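Local coordinates for sigma-C capsid protein (Avian reovirus, PDB 2VRS) that mediates attachment of the virion to host cells as a homotrimeric fibre and induces apoptosis, at residues C[85-90]-C[132-138]; C[110-116]-C[205-211]; C[121-127]-C[194-200]; C[157-163]-C[174-180]. All coordinates share one frame; numbering follows the deposited sequence.

Contact 1. Residues C[85-90]-C[132-138]; sequences FRWMAR and TFDLSDI
R90 and T132 form an antiparallel, hydrogen-bonded pair. R90 N donates to T132 O at 2.9 Å, and T132 N donates to R90 O at 2.8 Å. The two short strands run at 136° to each other. After D134 the second chain leaves the strand and turns. An Asx turn, from S136 N to the D134 carboxylate, shapes this corner. The chain then returns to the edge of 85-90, where M88 N makes a nearly straight 3.1 Å bond to D137 O.

The W87 indole is packed between the strand and the turn. Its CG is anti to the backbone N (chi1 -155°), which swings the ring across to 132-138. I138 CG1 sits over one face, 3.6 Å from the centroid of the five-membered ring. On the opposite face F133 makes a T-shaped contact, its edge toward the indole and the planes at 86°. The F133 ring has A89 CB over one face. At the indole edge, W87 NE1 donates to D134 O at 2.8 Å. D137 N reaches the same oxygen from the opposite face of its carbonyl plane.

The extended R90 side chain grips D137 side-on. R90 NE meets D137 OD2 at 2.8 Å, and R90 NH2 meets D137 OD1 at 3.1 Å. M88 CE lies over one face of that guanidinium.

No other subunit touches these segments, while strands 98-108 and 185-191 pack beside them. The chemistry implies a turn held by a backbone bond, by the buried indole N-H and by a two-pronged salt bridge on the partly exposed side.

Contact 2. Residues C[110-116]-C[205-211]; sequences RRTDYMM and VRTGIDT
Backbone bonds pair R110-M116 with V205-T211 in an antiparallel register, the strands running at 166°. T112 with I209, Y114 with T207 and M116 with V205 are hydrogen-bonded pairs. R111 with D210, D113 with G208 and M115 with R206 are the non-hydrogen-bonded ones. The strands come closest at G208, whose CA is 4.0 Å from D113 CA.

At the C-terminus, R110 O accepts from T211 N at 2.7 Å. R110 NE returns a 2.9 Å bond to T211 O, which lies in the guanidinium plane. R110 NH1 forms a salt bridge with D63.

R111, D113 and D210 form a charged network on one face. The R111 chain bends at chi2 (73°) and lays its guanidinium over the G208-I209 peptide. R111 NH1 reaches D210 OD1 at 3.0 Å, from above the carboxylate plane. R111 NE reaches D113 OD1, also at 3.0 Å. D113 OD2 bonds H108 NE2 of the same chain. D210 OD2 is bound by Y76 and H108 of a neighbouring subunit. R206 forms a salt bridge with D162 of the third subunit.

On the other face the contacts across the pair are mainly apolar. T207 CG2 meets the ring edge, 4.0 Å from Y114 CD2. M116 and V205 lie side by side, with M116 SD 4.0 Å from V205 CB.

This is regular antiparallel pairing in the beta-barrel of the C-terminal domain, with one face turned to the trimer interface.

Contact 3. Residues C[121-127]-C[194-200]; sequences NLTVTSN and GDGTANI
L122 N donates to I200 O at 2.9 Å, and I200 N donates back to L122 O at 3.0 Å. V124 and A198 repeat this reciprocal pairing, V124 N lying 2.9 Å from A198 O. T123 and N199 between them are the non-hydrogen-bonded pair.

The side chains of L122, V124, A198 and I200 share one face. L122 CB meets I200 CG1 at 4.1 Å, and V124 CG2 lies 4.2 Å from A198 CB. I200 CG1 stands between its backbone N and carbonyl carbon (chi1 70°), which brings it beside L122. F165 and R167 of strand 159-167 pack against this face.

N121 and N199 cross at about a right angle, their amide planes 65° apart. Their amide contact is too short to be trusted in detail.

Beyond V124 the chains are no longer strands. A water there donates to S126 O at 2.8 Å and to G196 O at 2.6 Å, bridging the two loops. N127 CA makes a close C-H...O contact with G194 O. N127 N, buried here, has no polar partner in the model.

The pairing joins strand 121-124 to the start of strand 198-210, an antiparallel strand pair of the beta-barrel, ending in loops.

Contact 4. Residues C[157-163]-C[174-180]; sequences ASFPVDV and YQAYGVY. With ZN (zinc ion), chain P.
The F159 ring lies over G178. The glycine CA is 4.1 Å from the ring centroid and close to the ring normal, a CH-pi contact. F159 CG stands between its backbone N and carbonyl carbon (chi1 55°), which turns the ring back over the partner strand. Having no side chain, G178 lets the ring come down on its peptide. Y180 meets the far part of the same ring. The two planes are 29° apart but slid past each other, so they barely overlap, and F159 CE1 is 3.5 Å from Y180 CD1. F154 and F186 extend this aromatic cluster.

Y177 CB points away from 157-163, yet the ring passes P160, with Y177 CE2 4.1 Å from P160 CB. On the face that also carries F159, the side chains of V161, V163 and A176 touch strand 185-191.

The two segments are the arms of a beta hairpin, strands 159-167 and 170-180 of the C-terminal barrel. F159 with G178, V161 with A176, and V163 with Y174 are the hydrogen-bonded pairs. A176 O takes two donors. V161 N comes from above the carbonyl plane at 2.9 Å. Q175 NE2, from a side chain bent at chi2 (62°), comes in plane on a lone pair at 3.0 Å.

D162 and Q175 cross obliquely, and a water links them, 2.7 Å from D162 OD1 and 3.1 Å from Q175 NE2. The D162 carboxylate also makes a salt bridge with R206 of a neighbouring subunit. At the opposite end from Y180, Y174 OH binds the zinc ion at 2.0 Å, with H172 as the other protein ligand from this chain.

How the contacts relate
All four contacts belong to one antiparallel barrel sheet in the C-terminal domain. Contacts 2 and 3 share strand 198-210, at opposite ends, with centres about 26 Å apart. Contact 4 borders contact 2, centres about 11 Å apart. Within the chain R206 O is 2.8 Å from D162 N, and T207 OG1 is 2.7 Å from P160 O, both probable hydrogen bonds. Contact 1 meets contact 2 inside the barrel, where F133 CE1 is 3.4 Å from M116 SD. Contacts 2 and 4 supply the two sides of the R206-D162 salt bridge between subunits; contacts 1 and 3 touch no other subunit. The zinc ion is bound in contact 4, and the CA of G194 in contact 3 lies about 8 Å from it.

Contact 1. Residues C[85-90]-C[132-138]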
# COMPACT_ATOMS: atom_id res chain seq x y z
N PHE C 85 -11.57 22.42 9.77
CA PHE C 85 -10.96 23.73 10.03
C PHE C 85 -11.34 24.77 8.98
O PHE C 85 -11.99 24.46 7.98
CB PHE C 85 -9.44 23.56 10.16
CG PHE C 85 -8.80 22.83 8.99
CD1 PHE C 85 -8.39 23.55 7.86
CD2 PHE C 85 -8.58 21.45 9.04
CE1 PHE C 85 -7.78 22.88 6.78
CE2 PHE C 85 -7.96 20.77 7.96
CZ PHE C 85 -7.57 21.48 6.84
N ARG C 86 -10.92 26.01 9.21
CA ARG C 86 -11.12 27.08 8.25
C ARG C 86 -9.80 27.45 7.57
O ARG C 86 -8.74 27.48 8.20
CB ARG C 86 -11.76 28.29 8.96
CG ARG C 86 -13.13 27.94 9.57
CD ARG C 86 -14.21 27.95 8.51
NE ARG C 86 -14.93 29.22 8.44
CZ ARG C 86 -14.53 30.31 7.78
NH1 ARG C 86 -13.38 30.31 7.10
NH2 ARG C 86 -15.28 31.41 7.79
N TRP C 87 -9.88 27.74 6.28
CA TRP C 87 -8.65 28.02 5.51
C TRP C 87 -8.88 29.25 4.66
O TRP C 87 -9.84 29.29 3.87
CB TRP C 87 -8.35 26.83 4.58
CG TRP C 87 -6.93 26.68 4.20
CD1 TRP C 87 -5.97 27.65 4.16
CD2 TRP C 87 -6.29 25.46 3.79
NE1 TRP C 87 -4.76 27.11 3.74
CE2 TRP C 87 -4.93 25.76 3.53
CE3 TRP C 87 -6.74 24.12 3.63
CZ2 TRP C 87 -4.01 24.78 3.12
CZ3 TRP C 87 -5.81 23.13 3.22
CH2 TRP C 87 -4.46 23.47 2.98
N MET C 88 -8.04 30.28 4.83
CA MET C 88 -8.19 31.45 3.98
C MET C 88 -7.37 31.18 2.73
O MET C 88 -6.14 31.05 2.80
CB MET C 88 -7.73 32.74 4.68
CG MET C 88 -8.12 33.99 3.89
SD MET C 88 -7.12 35.41 4.41
CE MET C 88 -5.44 34.88 4.03
N ALA C 89 -8.05 31.04 1.61
CA ALA C 89 -7.35 30.81 0.37
C ALA C 89 -7.06 32.17 -0.28
O ALA C 89 -7.89 33.08 -0.25
CB ALA C 89 -8.23 30.00 -0.56
N ARG C 90 -5.94 32.26 -0.98
CA ARG C 90 -5.53 33.55 -1.53
C ARG C 90 -5.58 33.59 -3.02
O ARG C 90 -4.90 32.81 -3.69
CB ARG C 90 -4.11 33.87 -1.06
CG ARG C 90 -4.04 34.06 0.45
CD ARG C 90 -2.56 34.25 0.77
NE ARG C 90 -2.34 34.43 2.18
CZ ARG C 90 -2.33 35.61 2.78
NH1 ARG C 90 -2.56 36.73 2.09
NH2 ARG C 90 -2.11 35.66 4.09
N THR C 132 -4.49 30.02 -3.84
CA THR C 132 -3.40 29.45 -3.08
C THR C 132 -3.84 28.98 -1.68
O THR C 132 -4.60 29.67 -0.98
CB THR C 132 -2.18 30.44 -3.07
OG1 THR C 132 -1.66 30.52 -4.40
CG2 THR C 132 -1.08 29.93 -2.10
N PHE C 133 -3.36 27.80 -1.28
CA PHE C 133 -3.70 27.13 0.00
C PHE C 133 -2.37 26.85 0.72
O PHE C 133 -1.73 25.85 0.51
CB PHE C 133 -4.45 25.82 -0.27
CG PHE C 133 -5.83 26.04 -0.79
CD1 PHE C 133 -6.89 26.16 0.11
CD2 PHE C 133 -6.05 26.19 -2.16
CE1 PHE C 133 -8.20 26.39 -0.36
CE2 PHE C 133 -7.38 26.46 -2.67
CZ PHE C 133 -8.44 26.55 -1.77
N ASP C 134 -2.00 27.78 1.58
CA ASP C 134 -0.77 27.69 2.38
C ASP C 134 -1.17 27.27 3.78
O ASP C 134 -2.10 27.86 4.34
CB ASP C 134 -0.21 29.12 2.42
CG ASP C 134 1.08 29.27 3.21
OD1 ASP C 134 1.41 28.44 4.07
OD2 ASP C 134 1.74 30.31 2.95
N LEU C 135 -0.48 26.28 4.35
CA LEU C 135 -0.88 25.77 5.71
C LEU C 135 -0.89 26.88 6.77
O LEU C 135 -1.66 26.80 7.73
CB LEU C 135 0.02 24.63 6.17
CG LEU C 135 0.05 23.33 5.37
CD1 LEU C 135 1.06 22.37 6.09
CD2 LEU C 135 -1.38 22.73 5.28
N SER C 136 -0.06 27.92 6.57
CA SER C 136 -0.03 29.07 7.49
C SER C 136 -1.30 29.89 7.56
O SER C 136 -1.50 30.61 8.55
CB SER C 136 1.14 30.00 7.15
OG SER C 136 2.33 29.32 7.51
N ASP C 137 -2.17 29.76 6.55
CA ASP C 137 -3.45 30.46 6.47
C ASP C 137 -4.66 29.69 7.06
O ASP C 137 -5.80 30.16 6.99
CB ASP C 137 -3.73 30.90 5.03
CG ASP C 137 -2.77 31.96 4.55
OD1 ASP C 137 -2.45 32.86 5.36
OD2 ASP C 137 -2.32 31.89 3.40
N ILE C 138 -4.40 28.54 7.64
CA ILE C 138 -5.45 27.78 8.32
C ILE C 138 -5.67 28.52 9.64
O ILE C 138 -4.70 28.87 10.30
CB ILE C 138 -5.04 26.31 8.58
CG1 ILE C 138 -5.07 25.50 7.26
CG2 ILE C 138 -6.04 25.66 9.59
CD1 ILE C 138 -4.37 24.11 7.35
O HOH W 1 -3.60 30.26 1.82
O HOH W 2 -3.18 32.10 -5.90

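Contact 2. Residues C[110-116]-C[205-211]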
# COMPACT_ATOMS: atom_id res chain seq x y z
N ARG C 110 -2.47 6.92 4.42
CA ARG C 110 -1.68 8.09 4.01
C ARG C 110 -2.40 8.87 2.90
O ARG C 110 -1.77 9.64 2.19
CB ARG C 110 -0.29 7.66 3.55
CG ARG C 110 0.48 7.07 4.72
CD ARG C 110 2.01 6.98 4.48
NE ARG C 110 2.54 8.31 4.66
CZ ARG C 110 2.96 8.83 5.82
NH1 ARG C 110 3.03 8.11 6.94
NH2 ARG C 110 3.37 10.08 5.83
N ARG C 111 -3.70 8.66 2.75
CA ARG C 111 -4.49 9.50 1.85
C ARG C 111 -5.24 10.57 2.65
O ARG C 111 -5.85 10.27 3.71
CB ARG C 111 -5.51 8.64 1.09
CG ARG C 111 -6.32 9.44 0.02
CD ARG C 111 -5.47 9.81 -1.24
NE ARG C 111 -6.37 10.56 -2.18
CZ ARG C 111 -5.98 11.08 -3.32
NH1 ARG C 111 -4.71 10.96 -3.64
NH2 ARG C 111 -6.82 11.72 -4.13
N THR C 112 -5.22 11.80 2.16
CA THR C 112 -6.00 12.89 2.75
C THR C 112 -6.85 13.52 1.71
O THR C 112 -6.33 14.03 0.71
CB THR C 112 -5.10 13.94 3.44
OG1 THR C 112 -4.48 13.30 4.55
CG2 THR C 112 -5.89 15.13 3.87
N ASP C 113 -8.16 13.43 1.92
CA ASP C 113 -9.13 13.96 0.93
C ASP C 113 -9.75 15.21 1.45
O ASP C 113 -10.27 15.20 2.57
CB ASP C 113 -10.17 12.90 0.56
CG ASP C 113 -9.53 11.69 -0.16
OD1 ASP C 113 -8.78 11.95 -1.13
OD2 ASP C 113 -9.75 10.53 0.24
N TYR C 114 -9.65 16.29 0.66
CA TYR C 114 -10.20 17.58 1.06
C TYR C 114 -11.58 17.82 0.45
O TYR C 114 -11.79 17.65 -0.75
CB TYR C 114 -9.30 18.71 0.53
CG TYR C 114 -7.99 18.89 1.24
CD1 TYR C 114 -7.93 18.99 2.63
CD2 TYR C 114 -6.82 19.05 0.50
CE1 TYR C 114 -6.68 19.22 3.30
CE2 TYR C 114 -5.62 19.30 1.13
CZ TYR C 114 -5.53 19.38 2.51
OH TYR C 114 -4.30 19.63 3.09
N MET C 115 -12.51 18.26 1.30
CA MET C 115 -13.79 18.72 0.81
C MET C 115 -13.95 20.14 1.37
O MET C 115 -13.99 20.30 2.58
CB MET C 115 -14.90 17.80 1.37
CG MET C 115 -15.03 16.48 0.64
SD MET C 115 -13.80 15.17 1.01
CE MET C 115 -13.73 15.12 2.81
N MET C 116 -14.04 21.15 0.50
CA MET C 116 -14.10 22.56 0.96
C MET C 116 -15.29 23.30 0.38
O MET C 116 -15.67 23.09 -0.79
CB MET C 116 -12.88 23.30 0.45
CG MET C 116 -11.55 22.59 0.76
SD MET C 116 -10.19 23.69 0.23
CE MET C 116 -8.79 22.61 0.32
N VAL C 205 -14.27 23.13 -3.43
CA VAL C 205 -13.00 22.58 -3.95
C VAL C 205 -12.96 21.14 -3.40
O VAL C 205 -13.18 20.92 -2.20
CB VAL C 205 -11.78 23.37 -3.40
CG1 VAL C 205 -10.47 22.68 -3.77
CG2 VAL C 205 -11.72 24.82 -3.97
N ARG C 206 -12.74 20.18 -4.28
CA ARG C 206 -12.57 18.78 -3.88
C ARG C 206 -11.31 18.24 -4.55
O ARG C 206 -11.14 18.34 -5.78
CB ARG C 206 -13.78 17.93 -4.29
CG ARG C 206 -15.06 18.41 -3.66
CD ARG C 206 -16.10 17.31 -3.67
NE ARG C 206 -15.62 16.08 -3.04
CZ ARG C 206 -16.37 14.98 -2.93
NH1 ARG C 206 -17.60 14.98 -3.41
NH2 ARG C 206 -15.89 13.89 -2.35
N THR C 207 -10.46 17.68 -3.71
CA THR C 207 -9.21 17.10 -4.19
C THR C 207 -8.69 16.16 -3.11
O THR C 207 -9.30 15.99 -2.06
CB THR C 207 -8.17 18.20 -4.61
OG1 THR C 207 -7.07 17.57 -5.32
CG2 THR C 207 -7.61 19.00 -3.40
N GLY C 208 -7.59 15.49 -3.38
CA GLY C 208 -6.97 14.70 -2.33
C GLY C 208 -5.50 14.57 -2.66
O GLY C 208 -5.04 14.85 -3.81
N ILE C 209 -4.75 14.19 -1.64
CA ILE C 209 -3.28 14.11 -1.70
C ILE C 209 -2.80 12.83 -1.05
O ILE C 209 -3.49 12.22 -0.20
CB ILE C 209 -2.61 15.36 -1.01
CG1 ILE C 209 -2.93 15.42 0.54
CG2 ILE C 209 -3.12 16.67 -1.72
CD1 ILE C 209 -2.11 16.50 1.35
N ASP C 210 -1.61 12.43 -1.46
CA ASP C 210 -0.93 11.30 -0.83
C ASP C 210 0.10 11.90 0.07
O ASP C 210 0.92 12.70 -0.41
CB ASP C 210 -0.24 10.44 -1.88
CG ASP C 210 -1.23 9.76 -2.82
OD1 ASP C 210 -2.38 9.46 -2.40
OD2 ASP C 210 -0.84 9.49 -3.96
N THR C 211 0.09 11.46 1.34
CA THR C 211 0.98 12.03 2.38
C THR C 211 2.18 11.12 2.67
O THR C 211 2.25 9.94 2.28
CB THR C 211 0.22 12.36 3.69
OG1 THR C 211 -0.22 11.15 4.29
CG2 THR C 211 -0.99 13.27 3.40
O HOH W 3 -3.18 10.99 5.32

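Contact 3. Residues C[121-127]-C[194-200]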
# COMPACT_ATOMS: atom_id res chain seq x y z
N ASN C 121 -17.31 35.35 -1.09
CA ASN C 121 -17.12 35.36 -2.52
C ASN C 121 -15.73 35.80 -2.85
O ASN C 121 -14.94 36.14 -1.96
CB ASN C 121 -18.09 36.33 -3.15
CG ASN C 121 -17.96 37.72 -2.58
OD1 ASN C 121 -17.23 38.54 -3.14
ND2 ASN C 121 -18.63 38.00 -1.46
N LEU C 122 -15.44 35.74 -4.14
CA LEU C 122 -14.11 36.08 -4.63
C LEU C 122 -14.31 36.92 -5.87
O LEU C 122 -15.03 36.53 -6.79
CB LEU C 122 -13.36 34.77 -4.94
CG LEU C 122 -11.87 34.81 -5.21
CD1 LEU C 122 -11.11 35.01 -3.92
CD2 LEU C 122 -11.45 33.49 -5.90
N THR C 123 -13.71 38.11 -5.88
CA THR C 123 -13.79 38.95 -7.05
C THR C 123 -12.67 38.53 -8.00
O THR C 123 -11.53 38.37 -7.57
CB THR C 123 -13.60 40.43 -6.67
OG1 THR C 123 -14.75 40.84 -5.93
CG2 THR C 123 -13.44 41.30 -7.92
N VAL C 124 -13.05 38.30 -9.26
CA VAL C 124 -12.11 37.85 -10.29
C VAL C 124 -12.09 38.91 -11.37
O VAL C 124 -13.04 39.69 -11.50
CB VAL C 124 -12.46 36.45 -10.90
CG1 VAL C 124 -12.31 35.35 -9.83
CG2 VAL C 124 -13.86 36.44 -11.51
N THR C 125 -11.01 38.94 -12.14
CA THR C 125 -10.86 39.95 -13.20
C THR C 125 -10.55 39.36 -14.56
O THR C 125 -10.44 40.09 -15.54
CB THR C 125 -9.79 40.97 -12.82
OG1 THR C 125 -8.54 40.30 -12.63
CG2 THR C 125 -10.15 41.68 -11.53
N SER C 126 -10.43 38.04 -14.64
CA SER C 126 -10.00 37.40 -15.87
C SER C 126 -10.76 36.10 -16.10
O SER C 126 -11.69 35.79 -15.35
CB SER C 126 -8.48 37.18 -15.82
OG SER C 126 -8.04 36.51 -16.99
N ASN C 127 -10.40 35.37 -17.16
CA ASN C 127 -11.08 34.11 -17.48
C ASN C 127 -10.50 32.88 -16.75
O ASN C 127 -11.02 31.77 -16.85
CB ASN C 127 -11.12 33.88 -18.99
CG ASN C 127 -9.74 33.72 -19.60
OD1 ASN C 127 -8.75 34.18 -19.04
ND2 ASN C 127 -9.67 33.09 -20.76
N GLY C 194 -16.19 33.22 -17.32
CA GLY C 194 -16.39 34.42 -18.14
C GLY C 194 -15.16 35.29 -18.24
O GLY C 194 -14.03 34.84 -18.03
N ASP C 195 -15.36 36.56 -18.58
CA ASP C 195 -14.27 37.53 -18.69
C ASP C 195 -14.59 38.77 -17.88
O ASP C 195 -15.73 38.96 -17.44
CB ASP C 195 -14.03 37.90 -20.17
CG ASP C 195 -13.54 36.72 -21.00
OD1 ASP C 195 -12.32 36.42 -20.96
OD2 ASP C 195 -14.36 36.10 -21.71
N GLY C 196 -13.57 39.61 -17.66
CA GLY C 196 -13.76 40.87 -16.96
C GLY C 196 -13.99 40.74 -15.47
O GLY C 196 -13.91 39.63 -14.91
N THR C 197 -14.24 41.88 -14.83
CA THR C 197 -14.51 41.93 -13.39
C THR C 197 -15.86 41.28 -13.11
O THR C 197 -16.85 41.53 -13.81
CB THR C 197 -14.43 43.38 -12.81
OG1 THR C 197 -13.06 43.82 -12.83
CG2 THR C 197 -14.91 43.43 -11.35
N ALA C 198 -15.89 40.42 -12.09
CA ALA C 198 -17.06 39.64 -11.77
C ALA C 198 -16.84 39.03 -10.42
O ALA C 198 -15.75 39.09 -9.86
CB ALA C 198 -17.30 38.56 -12.80
N ASN C 199 -17.91 38.46 -9.87
CA ASN C 199 -17.87 37.88 -8.55
C ASN C 199 -18.34 36.44 -8.66
O ASN C 199 -19.34 36.15 -9.33
CB ASN C 199 -18.80 38.68 -7.62
CG ASN C 199 -18.62 38.32 -6.16
OD1 ASN C 199 -19.51 37.74 -5.54
ND2 ASN C 199 -17.45 38.67 -5.61
N ILE C 200 -17.58 35.54 -8.05
CA ILE C 200 -17.99 34.15 -7.91
C ILE C 200 -18.18 33.82 -6.42
O ILE C 200 -17.48 34.33 -5.55
CB ILE C 200 -16.99 33.17 -8.66
CG1 ILE C 200 -15.64 33.12 -7.94
CG2 ILE C 200 -16.84 33.57 -10.14
CD1 ILE C 200 -14.67 32.04 -8.45
O HOH W 4 -14.18 37.03 -15.15

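Contact 4. Residues C[157-163]-C[174-180]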
# COMPACT_ATOMS: atom_id res chain seq x y z
N ALA C 157 4.27 16.31 -9.18
CA ALA C 157 3.36 16.48 -10.31
C ALA C 157 2.17 17.36 -9.92
O ALA C 157 1.71 17.33 -8.78
CB ALA C 157 2.84 15.11 -10.78
N SER C 158 1.61 18.04 -10.91
CA SER C 158 0.24 18.58 -10.80
C SER C 158 -0.77 17.46 -10.52
O SER C 158 -0.53 16.27 -10.84
CB SER C 158 -0.11 19.32 -12.10
OG SER C 158 0.81 20.42 -12.24
N PHE C 159 -1.87 17.84 -9.87
CA PHE C 159 -2.86 16.83 -9.47
C PHE C 159 -4.28 17.39 -9.68
O PHE C 159 -4.47 18.61 -9.70
CB PHE C 159 -2.63 16.43 -7.98
CG PHE C 159 -2.63 17.62 -7.03
CD1 PHE C 159 -1.44 18.34 -6.77
CD2 PHE C 159 -3.83 18.04 -6.40
CE1 PHE C 159 -1.45 19.43 -5.91
CE2 PHE C 159 -3.84 19.13 -5.49
CZ PHE C 159 -2.63 19.83 -5.22
N PRO C 160 -5.26 16.50 -9.95
CA PRO C 160 -6.60 16.97 -10.35
C PRO C 160 -7.34 17.55 -9.14
O PRO C 160 -7.19 17.07 -8.01
CB PRO C 160 -7.29 15.71 -10.91
CG PRO C 160 -6.39 14.56 -10.48
CD PRO C 160 -5.09 15.03 -10.03
N VAL C 161 -8.13 18.57 -9.42
CA VAL C 161 -8.91 19.26 -8.40
C VAL C 161 -10.25 19.56 -9.09
O VAL C 161 -10.28 20.08 -10.20
CB VAL C 161 -8.23 20.60 -7.95
CG1 VAL C 161 -9.17 21.39 -7.03
CG2 VAL C 161 -6.85 20.40 -7.27
N ASP C 162 -11.37 19.27 -8.42
CA ASP C 162 -12.69 19.64 -8.94
C ASP C 162 -13.15 20.95 -8.29
O ASP C 162 -13.08 21.09 -7.08
CB ASP C 162 -13.71 18.56 -8.58
CG ASP C 162 -13.51 17.28 -9.35
OD1 ASP C 162 -12.87 17.28 -10.40
OD2 ASP C 162 -14.03 16.27 -8.88
N VAL C 163 -13.65 21.88 -9.09
CA VAL C 163 -14.09 23.15 -8.55
C VAL C 163 -15.51 23.39 -9.08
O VAL C 163 -15.83 23.00 -10.22
CB VAL C 163 -13.13 24.28 -8.99
CG1 VAL C 163 -13.67 25.64 -8.65
CG2 VAL C 163 -11.77 24.08 -8.32
N TYR C 174 -15.73 22.71 -13.06
CA TYR C 174 -14.60 22.43 -13.95
C TYR C 174 -13.70 21.40 -13.30
O TYR C 174 -13.57 21.37 -12.08
CB TYR C 174 -13.75 23.71 -14.17
CG TYR C 174 -14.55 24.79 -14.85
CD1 TYR C 174 -14.84 24.72 -16.22
CD2 TYR C 174 -15.12 25.83 -14.10
CE1 TYR C 174 -15.62 25.69 -16.84
CE2 TYR C 174 -15.92 26.82 -14.73
CZ TYR C 174 -16.18 26.73 -16.10
OH TYR C 174 -16.97 27.69 -16.74
N GLN C 175 -13.13 20.56 -14.15
CA GLN C 175 -12.03 19.69 -13.81
C GLN C 175 -10.82 20.57 -13.88
O GLN C 175 -10.43 20.97 -14.98
CB GLN C 175 -11.91 18.59 -14.90
CG GLN C 175 -10.61 17.74 -14.78
CD GLN C 175 -10.60 17.04 -13.48
OE1 GLN C 175 -11.36 16.09 -13.28
NE2 GLN C 175 -9.78 17.51 -12.54
N ALA C 176 -10.18 20.86 -12.74
CA ALA C 176 -9.02 21.74 -12.72
C ALA C 176 -7.76 20.99 -12.19
O ALA C 176 -7.81 19.76 -12.01
CB ALA C 176 -9.33 22.96 -11.90
N TYR C 177 -6.66 21.70 -11.95
CA TYR C 177 -5.43 21.08 -11.43
C TYR C 177 -4.81 21.98 -10.37
O TYR C 177 -4.94 23.22 -10.41
CB TYR C 177 -4.42 20.83 -12.57
CG TYR C 177 -4.97 19.76 -13.50
CD1 TYR C 177 -5.88 20.10 -14.54
CD2 TYR C 177 -4.69 18.41 -13.27
CE1 TYR C 177 -6.46 19.11 -15.35
CE2 TYR C 177 -5.27 17.40 -14.09
CZ TYR C 177 -6.15 17.77 -15.11
OH TYR C 177 -6.76 16.82 -15.91
N GLY C 178 -4.12 21.34 -9.44
CA GLY C 178 -3.28 22.02 -8.46
C GLY C 178 -1.83 21.60 -8.56
O GLY C 178 -1.51 20.63 -9.24
N VAL C 179 -0.95 22.35 -7.90
CA VAL C 179 0.47 21.94 -7.81
C VAL C 179 1.03 22.53 -6.54
O VAL C 179 0.68 23.66 -6.16
CB VAL C 179 1.26 22.39 -9.09
CG1 VAL C 179 1.36 23.92 -9.16
CG2 VAL C 179 2.65 21.76 -9.13
N TYR C 180 1.86 21.75 -5.86
CA TYR C 180 2.61 22.22 -4.69
C TYR C 180 3.85 23.00 -5.11
O TYR C 180 4.69 22.48 -5.81
CB TYR C 180 3.01 21.05 -3.77
CG TYR C 180 1.84 20.60 -2.90
CD1 TYR C 180 0.94 19.64 -3.39
CD2 TYR C 180 1.62 21.17 -1.66
CE1 TYR C 180 -0.15 19.23 -2.60
CE2 TYR C 180 0.51 20.79 -0.87
CZ TYR C 180 -0.35 19.81 -1.37
OH TYR C 180 -1.41 19.45 -0.59
ZN ZN P . -18.93 27.38 -16.84
O HOH W 5 2.44 19.08 -6.57
O HOH W 6 -10.48 16.04 -9.90